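Side-chain contacts in 28 kDa product (Pseudomonas syringae pv. phaseolicola, PDB 1UKF), which acts as a self-cleaving cysteine protease of papain-like fold, essential to the bacterium during infection of particular bean cultivars and Arabidopsis: residues 165-168 with 169-173; 153-156 with 157-161; 136-140 with 141-145. One frame throughout, in Å; residues are numbered along the deposited sequence.

Interaction 1: 165-168 with 169-173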
ATOM      1  N   LYS A 165      12.926  -1.131   3.110  1.00 13.51           N
ATOM      2  CA  LYS A 165      14.085  -0.682   2.345  1.00 14.09           C
ATOM      3  C   LYS A 165      14.193  -1.535   1.082  1.00 13.91           C
ATOM      4  O   LYS A 165      14.473  -1.025  -0.002  1.00 13.29           O
ATOM      5  CB  LYS A 165      15.369  -0.815   3.168  1.00 15.18           C
ATOM      6  CG  LYS A 165      16.624  -0.376   2.419  1.00 15.85           C
ATOM      7  CD  LYS A 165      17.873  -0.546   3.274  1.00 19.34           C
ATOM      8  CE  LYS A 165      19.100   0.051   2.594  1.00 21.11           C
ATOM      9  NZ  LYS A 165      19.398  -0.593   1.282  1.00 21.84           N
ATOM     10  N   GLY A 166      13.968  -2.837   1.233  1.00 12.92           N
ATOM     11  CA  GLY A 166      14.037  -3.736   0.096  1.00 13.03           C
ATOM     12  C   GLY A 166      13.051  -3.364  -0.996  1.00 12.64           C
ATOM     13  O   GLY A 166      13.371  -3.436  -2.184  1.00 13.43           O
ATOM     14  N   LEU A 167      11.847  -2.963  -0.601  1.00 11.77           N
ATOM     15  CA  LEU A 167      10.826  -2.579  -1.564  1.00 11.75           C
ATOM     16  C   LEU A 167      11.251  -1.310  -2.297  1.00 13.14           C
ATOM     17  O   LEU A 167      11.113  -1.210  -3.515  1.00 12.56           O
ATOM     18  CB  LEU A 167       9.489  -2.354  -0.853  1.00 13.48           C
ATOM     19  CG  LEU A 167       8.280  -2.270  -1.783  1.00 12.67           C
ATOM     20  CD1 LEU A 167       8.113  -3.594  -2.517  1.00 15.19           C
ATOM     21  CD2 LEU A 167       7.025  -1.956  -0.980  1.00 15.45           C
ATOM     22  N   ILE A 168      11.767  -0.338  -1.554  1.00 13.38           N
ATOM     23  CA  ILE A 168      12.220   0.906  -2.158  1.00 13.73           C
ATOM     24  C   ILE A 168      13.353   0.630  -3.145  1.00 14.18           C
ATOM     25  O   ILE A 168      13.351   1.148  -4.262  1.00 14.00           O
ATOM     26  CB  ILE A 168      12.724   1.903  -1.091  1.00 14.14           C
ATOM     27  CG1 ILE A 168      11.576   2.286  -0.155  1.00 16.41           C
ATOM     28  CG2 ILE A 168      13.300   3.149  -1.765  1.00 15.35           C
ATOM     29  CD1 ILE A 168      10.411   2.966  -0.847  1.00 21.32           C
ATOM     30  N   ASP A 169      14.317  -0.190  -2.736  1.00 14.32           N
ATOM     31  CA  ASP A 169      15.442  -0.512  -3.608  1.00 15.27           C
ATOM     32  C   ASP A 169      14.969  -1.243  -4.856  1.00 15.01           C
ATOM     33  O   ASP A 169      15.531  -1.068  -5.938  1.00 15.59           O
ATOM     34  CB  ASP A 169      16.476  -1.369  -2.874  1.00 16.37           C
ATOM     35  CG  ASP A 169      17.157  -0.624  -1.745  1.00 18.24           C
ATOM     36  OD1 ASP A 169      17.266   0.617  -1.823  1.00 20.23           O
ATOM     37  OD2 ASP A 169      17.597  -1.289  -0.785  1.00 20.78           O
ATOM     38  N   HIS A 170      13.938  -2.066  -4.700  1.00 13.56           N
ATOM     39  CA  HIS A 170      13.383  -2.813  -5.821  1.00 13.14           C
ATOM     40  C   HIS A 170      12.934  -1.850  -6.915  1.00 12.91           C
ATOM     41  O   HIS A 170      13.294  -2.004  -8.084  1.00 13.61           O
ATOM     42  CB  HIS A 170      12.185  -3.648  -5.363  1.00 14.38           C
ATOM     43  CG  HIS A 170      11.377  -4.213  -6.490  1.00 16.83           C
ATOM     44  ND1 HIS A 170      11.790  -5.297  -7.233  1.00 19.25           N
ATOM     45  CD2 HIS A 170      10.198  -3.818  -7.025  1.00 16.62           C
ATOM     46  CE1 HIS A 170      10.899  -5.546  -8.177  1.00 17.38           C
ATOM     47  NE2 HIS A 170       9.925  -4.663  -8.073  1.00 19.32           N
ATOM     48  N   TYR A 171      12.141  -0.855  -6.537  1.00 11.61           N
ATOM     49  CA  TYR A 171      11.656   0.102  -7.513  1.00 12.20           C
ATOM     50  C   TYR A 171      12.760   0.991  -8.062  1.00 13.25           C
ATOM     51  O   TYR A 171      12.794   1.267  -9.260  1.00 12.33           O
ATOM     52  CB  TYR A 171      10.518   0.936  -6.924  1.00 11.60           C
ATOM     53  CG  TYR A 171       9.225   0.155  -6.872  1.00 10.17           C
ATOM     54  CD1 TYR A 171       8.756  -0.400  -5.682  1.00 10.24           C
ATOM     55  CD2 TYR A 171       8.504  -0.094  -8.040  1.00 12.77           C
ATOM     56  CE1 TYR A 171       7.600  -1.188  -5.661  1.00 10.61           C
ATOM     57  CE2 TYR A 171       7.356  -0.876  -8.029  1.00 13.48           C
ATOM     58  CZ  TYR A 171       6.911  -1.422  -6.841  1.00 10.08           C
ATOM     59  OH  TYR A 171       5.783  -2.215  -6.847  1.00 11.66           O
ATOM     60  N   ASN A 172      13.675   1.430  -7.203  1.00 13.42           N
ATOM     61  CA  ASN A 172      14.766   2.269  -7.676  1.00 16.06           C
ATOM     62  C   ASN A 172      15.627   1.511  -8.684  1.00 16.46           C
ATOM     63  O   ASN A 172      16.112   2.095  -9.657  1.00 17.56           O
ATOM     64  CB  ASN A 172      15.631   2.744  -6.506  1.00 18.64           C
ATOM     65  CG  ASN A 172      14.877   3.659  -5.563  1.00 21.31           C
ATOM     66  OD1 ASN A 172      14.035   4.451  -5.990  1.00 24.56           O
ATOM     67  ND2 ASN A 172      15.188   3.571  -4.274  1.00 24.99           N
ATOM     68  N   SER A 173      15.802   0.211  -8.464  1.00 16.88           N
ATOM     69  CA  SER A 173      16.608  -0.610  -9.363  1.00 18.15           C
ATOM     70  C   SER A 173      15.953  -0.730 -10.738  1.00 18.86           C
ATOM     71  O   SER A 173      16.616  -1.065 -11.724  1.00 20.23           O
ATOM     72  CB  SER A 173      16.821  -2.009  -8.773  1.00 20.59           C
ATOM     73  OG  SER A 173      15.647  -2.798  -8.852  1.00 24.51           O
TER
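Successive turns of helix 160-173 bring Lys-165 beside Asp-169, Leu-167 beside Tyr-171 and Ile-168 beside Asn-172, each pair four residues apart. The lysine and aspartate form the charged pair. Lys-165 runs straight out from the helix until its last torsion bends the chain (chi4 -61°), which carries NZ to 2.8 Å from Asp-169 OD2; the ammonium takes the syn lone pair of that oxygen. A long flexible base and a short acid suit this spacing, and Ser-102 OG gives a hydrogen bond to the other carboxylate oxygen, OD1, linking the salt bridge to helix 102-113. Under the pair, Asp-169 N gives a nearly straight bond of 2.9 Å to Lys-165 O, one rung of the alpha-helical series, followed by His-170 to Gly-166, Tyr-171 to Leu-167 and Asn-172 to Ile-168.

The inner side of this amphipathic helix belongs to the papain-like core. Leu-167 and Tyr-171 lie alongside one another and point the same way, with the leucine methyl CD1 4.0 Å from Tyr-171 CE1. The tyrosine is bulky enough to fill the buried side yet carries a hydroxyl to the active site, where OH bonds to the catalytic Asp-147 and to Asn-149. His-170 approaches the Tyr-171 ring edge-on, its CD2 3.8 Å above the middle of one face. On another flank Ile-168 turns the methyl CG2 to 3.2 Å from Asn-172 ND2; the beta-branched side chain packs against Leu-105 and Val-178. Asn-172 spends its amide oxygen on Val-178 N, and Ser-173 OG turns back to donate to His-170 O over 2.6 Å.

Interaction 2: 153-156 with 157-161; sequences FQSS and RSAAP
Ser-156 ends strand 151-156 with an extended backbone, and the chain then folds into a type I beta turn from Arg-157 to Ala-160, which swings Ala-159 N back under Ser-156. That N-H meets two oxygens of the same serine. The better bond, 3.1 Å with an N-H...acceptor angle of 147°, is to the hydroxyl Ser-156 OG; the other, to Ser-156 O at 3.2 Å, is weak and bent to 128°. The hydroxyl can reach because OG sits in the crowded position between its own backbone N and carbonyl carbon (chi1 59°), which aims it ahead along the chain. Ser-158 CB lies 3.4 Å, and Ala-159 CB 3.7 Å, from Ser-156 OG.

Ser-155 points toward the turn from the neighbouring position on the strand. Its OG donates to Ser-156 O over 2.8 Å, from a direction tilted out of the carbonyl plane, so the carbonyl oxygen is gripped by a short side-chain bond as well as the weak backbone one. The small methyls of Ala-159 and Ala-160 suit this tight junction: Ser-155 CB passes 4.1 Å from Ala-159 CB, and Ala-160 can lie close to Phe-143 and Ala-110. Arg-157 instead turns outward, sending NH1 to Gly-140 O. A serine accepting the N-H three residues ahead resembles the capping serine found at helix starts; here it marks the strand-to-helix junction leading into helix 160-173.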
ATOM      1  N   PHE A 153       4.247  -9.850   1.577  1.00  9.25           N
ATOM      2  CA  PHE A 153       5.500 -10.022   2.299  1.00  9.98           C
ATOM      3  C   PHE A 153       5.189  -9.945   3.783  1.00  9.76           C
ATOM      4  O   PHE A 153       4.198  -9.331   4.189  1.00 10.50           O
ATOM      5  CB  PHE A 153       6.491  -8.913   1.936  1.00 10.33           C
ATOM      6  CG  PHE A 153       6.806  -8.835   0.472  1.00  8.68           C
ATOM      7  CD1 PHE A 153       5.938  -8.197  -0.410  1.00  9.75           C
ATOM      8  CD2 PHE A 153       7.957  -9.430  -0.030  1.00 10.27           C
ATOM      9  CE1 PHE A 153       6.212  -8.157  -1.777  1.00 11.49           C
ATOM     10  CE2 PHE A 153       8.241  -9.398  -1.390  1.00 10.94           C
ATOM     11  CZ  PHE A 153       7.366  -8.759  -2.268  1.00 11.08           C
ATOM     12  N   GLN A 154       6.036 -10.565   4.591  1.00 10.37           N
ATOM     13  CA  GLN A 154       5.853 -10.548   6.032  1.00 11.24           C
ATOM     14  C   GLN A 154       7.192 -10.502   6.738  1.00 11.77           C
ATOM     15  O   GLN A 154       8.189 -11.043   6.250  1.00 12.12           O
ATOM     16  CB  GLN A 154       5.070 -11.781   6.489  1.00 12.09           C
ATOM     17  CG  GLN A 154       3.579 -11.710   6.186  1.00 13.98           C
ATOM     18  CD  GLN A 154       2.834 -12.947   6.640  1.00 15.06           C
ATOM     19  OE1 GLN A 154       3.256 -13.627   7.577  1.00 16.92           O
ATOM     20  NE2 GLN A 154       1.707 -13.236   5.992  1.00 15.86           N
ATOM     21  N   SER A 155       7.207  -9.837   7.887  1.00 11.62           N
ATOM     22  CA  SER A 155       8.411  -9.718   8.695  1.00 11.70           C
ATOM     23  C   SER A 155       7.984  -9.468  10.126  1.00 11.88           C
ATOM     24  O   SER A 155       6.813  -9.229  10.407  1.00 11.25           O
ATOM     25  CB  SER A 155       9.263  -8.531   8.232  1.00 11.19           C
ATOM     26  OG  SER A 155       8.687  -7.291   8.621  1.00 12.15           O
ATOM     27  N   SER A 156       8.937  -9.554  11.039  1.00 12.49           N
ATOM     28  CA  SER A 156       8.642  -9.250  12.427  1.00 12.43           C
ATOM     29  C   SER A 156       8.621  -7.721  12.416  1.00 12.13           C
ATOM     30  O   SER A 156       9.053  -7.101  11.440  1.00 12.38           O
ATOM     31  CB  SER A 156       9.786  -9.730  13.315  1.00 12.60           C
ATOM     32  OG  SER A 156      10.997  -9.105  12.928  1.00 15.59           O
ATOM     33  N   ARG A 157       8.124  -7.098  13.476  1.00 12.57           N
ATOM     34  CA  ARG A 157       8.133  -5.643  13.505  1.00 11.94           C
ATOM     35  C   ARG A 157       9.600  -5.203  13.477  1.00 11.65           C
ATOM     36  O   ARG A 157       9.943  -4.179  12.888  1.00 12.99           O
ATOM     37  CB  ARG A 157       7.440  -5.110  14.768  1.00 11.94           C
ATOM     38  CG  ARG A 157       5.987  -5.542  14.918  1.00 12.99           C
ATOM     39  CD  ARG A 157       5.214  -4.633  15.873  1.00 13.04           C
ATOM     40  NE  ARG A 157       5.829  -4.500  17.192  1.00 13.00           N
ATOM     41  CZ  ARG A 157       5.367  -5.059  18.308  1.00 13.05           C
ATOM     42  NH1 ARG A 157       4.277  -5.813  18.286  1.00 14.89           N
ATOM     43  NH2 ARG A 157       5.983  -4.832  19.460  1.00 13.72           N
ATOM     44  N   SER A 158      10.462  -6.007  14.098  1.00 12.44           N
ATOM     45  CA  SER A 158      11.894  -5.726  14.166  1.00 13.10           C
ATOM     46  C   SER A 158      12.557  -5.573  12.800  1.00 12.74           C
ATOM     47  O   SER A 158      13.395  -4.692  12.599  1.00 14.84           O
ATOM     48  CB  SER A 158      12.621  -6.843  14.929  1.00 13.28           C
ATOM     49  OG  SER A 158      12.110  -7.010  16.240  1.00 13.12           O
ATOM     50  N   ALA A 159      12.182  -6.441  11.864  1.00 13.05           N
ATOM     51  CA  ALA A 159      12.770  -6.434  10.526  1.00 13.13           C
ATOM     52  C   ALA A 159      12.021  -5.605   9.487  1.00 12.78           C
ATOM     53  O   ALA A 159      12.431  -5.544   8.328  1.00 13.80           O
ATOM     54  CB  ALA A 159      12.919  -7.869  10.032  1.00 14.19           C
ATOM     55  N   ALA A 160      10.937  -4.958   9.897  1.00 12.16           N
ATOM     56  CA  ALA A 160      10.156  -4.144   8.972  1.00 10.45           C
ATOM     57  C   ALA A 160      11.007  -3.115   8.217  1.00 12.40           C
ATOM     58  O   ALA A 160      10.785  -2.876   7.035  1.00 11.53           O
ATOM     59  CB  ALA A 160       9.020  -3.449   9.715  1.00 12.20           C
ATOM     60  N   PRO A 161      11.984  -2.481   8.889  1.00 12.55           N
ATOM     61  CA  PRO A 161      12.803  -1.499   8.170  1.00 13.14           C
ATOM     62  C   PRO A 161      13.529  -2.117   6.976  1.00 12.28           C
ATOM     63  O   PRO A 161      13.683  -1.477   5.936  1.00 14.84           O
ATOM     64  CB  PRO A 161      13.783  -1.019   9.239  1.00 14.49           C
ATOM     65  CG  PRO A 161      12.986  -1.130  10.494  1.00 13.19           C
ATOM     66  CD  PRO A 161      12.291  -2.465  10.331  1.00 14.11           C
TER

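Interaction 3: 136-140 with 141-145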
ATOM      1  N   CYS A 136      -0.427  -2.230   4.191  1.00  8.02           N
ATOM      2  CA  CYS A 136       0.218  -3.017   5.225  1.00  9.41           C
ATOM      3  C   CYS A 136      -0.639  -3.055   6.478  1.00  9.35           C
ATOM      4  O   CYS A 136      -1.475  -2.179   6.709  1.00  9.79           O
ATOM      5  CB  CYS A 136       1.625  -2.482   5.538  1.00  9.40           C
ATOM      6  SG  CYS A 136       1.720  -0.771   6.105  1.00 10.18           S
ATOM      7  N   SER A 137      -0.439  -4.102   7.268  1.00 10.05           N
ATOM      8  CA  SER A 137      -1.179  -4.300   8.501  1.00 10.68           C
ATOM      9  C   SER A 137      -0.257  -4.981   9.491  1.00 10.43           C
ATOM     10  O   SER A 137       0.424  -5.951   9.154  1.00 12.08           O
ATOM     11  CB  SER A 137      -2.403  -5.175   8.244  1.00 10.52           C
ATOM     12  OG  SER A 137      -3.100  -5.445   9.449  1.00 13.32           O
ATOM     13  N   CYS A 138      -0.232  -4.463  10.710  1.00 10.15           N
ATOM     14  CA  CYS A 138       0.615  -5.026  11.743  1.00 12.32           C
ATOM     15  C   CYS A 138      -0.271  -5.694  12.781  1.00 13.82           C
ATOM     16  O   CYS A 138      -1.047  -5.028  13.471  1.00 14.46           O
ATOM     17  CB  CYS A 138       1.460  -3.923  12.380  1.00 11.95           C
ATOM     18  SG  CYS A 138       2.841  -4.515  13.372  1.00 14.91           S
ATOM     19  N   GLU A 139      -0.170  -7.019  12.846  1.00 16.40           N
ATOM     20  CA  GLU A 139      -0.937  -7.840  13.779  1.00 17.69           C
ATOM     21  C   GLU A 139       0.010  -8.357  14.858  1.00 18.74           C
ATOM     22  O   GLU A 139       0.691  -9.361  14.660  1.00 17.92           O
ATOM     23  CB  GLU A 139      -1.566  -9.029  13.040  1.00 20.34           C
ATOM     24  CG  GLU A 139      -2.709  -8.671  12.101  1.00 23.59           C
ATOM     25  CD  GLU A 139      -3.184  -9.858  11.274  1.00 25.91           C
ATOM     26  OE1 GLU A 139      -3.334 -10.963  11.837  1.00 28.97           O
ATOM     27  OE2 GLU A 139      -3.422  -9.683  10.061  1.00 26.51           O
ATOM     28  N   GLY A 140       0.054  -7.674  15.997  1.00 17.82           N
ATOM     29  CA  GLY A 140       0.945  -8.094  17.063  1.00 17.71           C
ATOM     30  C   GLY A 140       2.390  -7.969  16.618  1.00 17.06           C
ATOM     31  O   GLY A 140       2.830  -6.886  16.239  1.00 18.84           O
ATOM     32  N   SER A 141       3.129  -9.074  16.649  1.00 17.05           N
ATOM     33  CA  SER A 141       4.529  -9.061  16.233  1.00 16.96           C
ATOM     34  C   SER A 141       4.682  -9.255  14.724  1.00 16.61           C
ATOM     35  O   SER A 141       5.762  -9.052  14.172  1.00 17.62           O
ATOM     36  CB  SER A 141       5.305 -10.162  16.962  1.00 17.21           C
ATOM     37  OG  SER A 141       6.650 -10.211  16.518  1.00 20.29           O
ATOM     38  N   GLN A 142       3.591  -9.632  14.066  1.00 15.69           N
ATOM     39  CA  GLN A 142       3.592  -9.891  12.627  1.00 15.68           C
ATOM     40  C   GLN A 142       3.250  -8.689  11.740  1.00 14.67           C
ATOM     41  O   GLN A 142       2.137  -8.165  11.790  1.00 18.13           O
ATOM     42  CB  GLN A 142       2.620 -11.038  12.331  1.00 17.13           C
ATOM     43  CG  GLN A 142       2.431 -11.366  10.857  1.00 20.14           C
ATOM     44  CD  GLN A 142       1.405 -12.463  10.645  1.00 20.65           C
ATOM     45  OE1 GLN A 142       0.311 -12.423  11.211  1.00 23.95           O
ATOM     46  NE2 GLN A 142       1.749 -13.448   9.823  1.00 22.84           N
ATOM     47  N   PHE A 143       4.212  -8.266  10.926  1.00 11.86           N
ATOM     48  CA  PHE A 143       4.008  -7.150  10.007  1.00 11.61           C
ATOM     49  C   PHE A 143       3.757  -7.711   8.607  1.00 11.24           C
ATOM     50  O   PHE A 143       4.589  -8.442   8.068  1.00 11.76           O
ATOM     51  CB  PHE A 143       5.232  -6.234   9.981  1.00 12.03           C
ATOM     52  CG  PHE A 143       5.113  -5.096   9.005  1.00 10.64           C
ATOM     53  CD1 PHE A 143       4.161  -4.099   9.191  1.00 11.82           C
ATOM     54  CD2 PHE A 143       5.934  -5.038   7.881  1.00 11.04           C
ATOM     55  CE1 PHE A 143       4.025  -3.059   8.271  1.00 11.47           C
ATOM     56  CE2 PHE A 143       5.805  -4.001   6.957  1.00 11.39           C
ATOM     57  CZ  PHE A 143       4.849  -3.010   7.152  1.00 11.17           C
ATOM     58  N   LYS A 144       2.606  -7.372   8.033  1.00 10.46           N
ATOM     59  CA  LYS A 144       2.229  -7.838   6.698  1.00 10.74           C
ATOM     60  C   LYS A 144       2.217  -6.670   5.721  1.00 10.08           C
ATOM     61  O   LYS A 144       1.711  -5.598   6.044  1.00 10.37           O
ATOM     62  CB  LYS A 144       0.825  -8.451   6.714  1.00 11.37           C
ATOM     63  CG  LYS A 144       0.610  -9.637   7.634  1.00 13.79           C
ATOM     64  CD  LYS A 144      -0.847 -10.084   7.551  1.00 15.09           C
ATOM     65  CE  LYS A 144      -1.128 -11.302   8.415  1.00 17.65           C
ATOM     66  NZ  LYS A 144      -2.564 -11.688   8.340  1.00 19.04           N
ATOM     67  N   LEU A 145       2.759  -6.883   4.527  1.00  9.78           N
ATOM     68  CA  LEU A 145       2.775  -5.841   3.510  1.00 10.06           C
ATOM     69  C   LEU A 145       2.377  -6.439   2.170  1.00  9.36           C
ATOM     70  O   LEU A 145       2.871  -7.497   1.775  1.00 10.09           O
ATOM     71  CB  LEU A 145       4.160  -5.192   3.419  1.00 10.89           C
ATOM     72  CG  LEU A 145       4.278  -4.031   2.424  1.00 10.94           C
ATOM     73  CD1 LEU A 145       5.328  -3.049   2.909  1.00 13.86           C
ATOM     74  CD2 LEU A 145       4.616  -4.558   1.034  1.00 12.79           C
TER
HETATM   75  O   HOH W   1      -0.129 -12.168  14.308  1.00 30.62           O
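Phe-143 fits its ring into the hollow beside Cys-136 and Cys-138 on the opposing strand of the hairpin. With CG anti to the backbone N (chi1 177°), the ring leans across the strand pair, and CZ comes within 3.6 Å of Cys-136 CB while Cys-138 CB meets the ring at its edge, near the ring's plane. Cys-136 SG completes the fit as an oblique sulfur-aromatic contact, 5.0 Å from the ring centroid. Small cysteines leave space for the large ring, and Leu-145, paired across from Cys-136, continues the apolar face.

On the reverse face the bumps are polar. Lys-144, extended beyond CG, starts beside Ser-137 O and runs on to Glu-139; NZ reaches OE2 at 2.8 Å, coming from above the carboxylate plane rather than within it. Lys-144 NZ also bonds to Ser-29 O, so the ammonium has two partners. Glu-139 and Gln-142 lie side by side, their flat ends turned 72° apart, with a water bridging Glu-139 O (2.9 Å) and Gln-142 OE1 (3.1 Å). Gln-142 NE2 gives a hydrogen bond to Gln-154 OE1.

Between the faces run the backbone bonds of a two-residue antiparallel hairpin, such as Ser-137 N to Lys-144 O at 2.9 Å. Its type II' turn from Glu-139 to Gln-142 needs a positive phi at Gly-140 (64°), a conformation that glycine adopts readily. Strand 130-139 is flanked by strand 119-126, and strand 142-147 by strand 151-156, so the hairpin lies within the central sheet; helix 160-173 packs on the Phe-143 and Leu-145 face through Ala-160, Leu-163 and Leu-167.

In the fold
Along the chain interaction 3 comes first, then interaction 2, then interaction 1, following hairpin, strand and helix in turn. Interactions 2 and 3 are close, with centres about 8 Å apart, and share the antiparallel sheet, where strands 142-147 and 151-156 are neighbours; Arg-157 and Gln-154 tie them by probable hydrogen bonds to Gly-140 and Gln-142. Interaction 1 has its centre about 15 Å from that of interaction 2, farther along helix 160-173, and about 20 Å from that of interaction 3, yet Leu-167 CD2 touches Leu-145 CD2 at 4.1 Å. The helix thus lies on the sheet of the papain-like fold, and its later part reaches catalytic Asp-147.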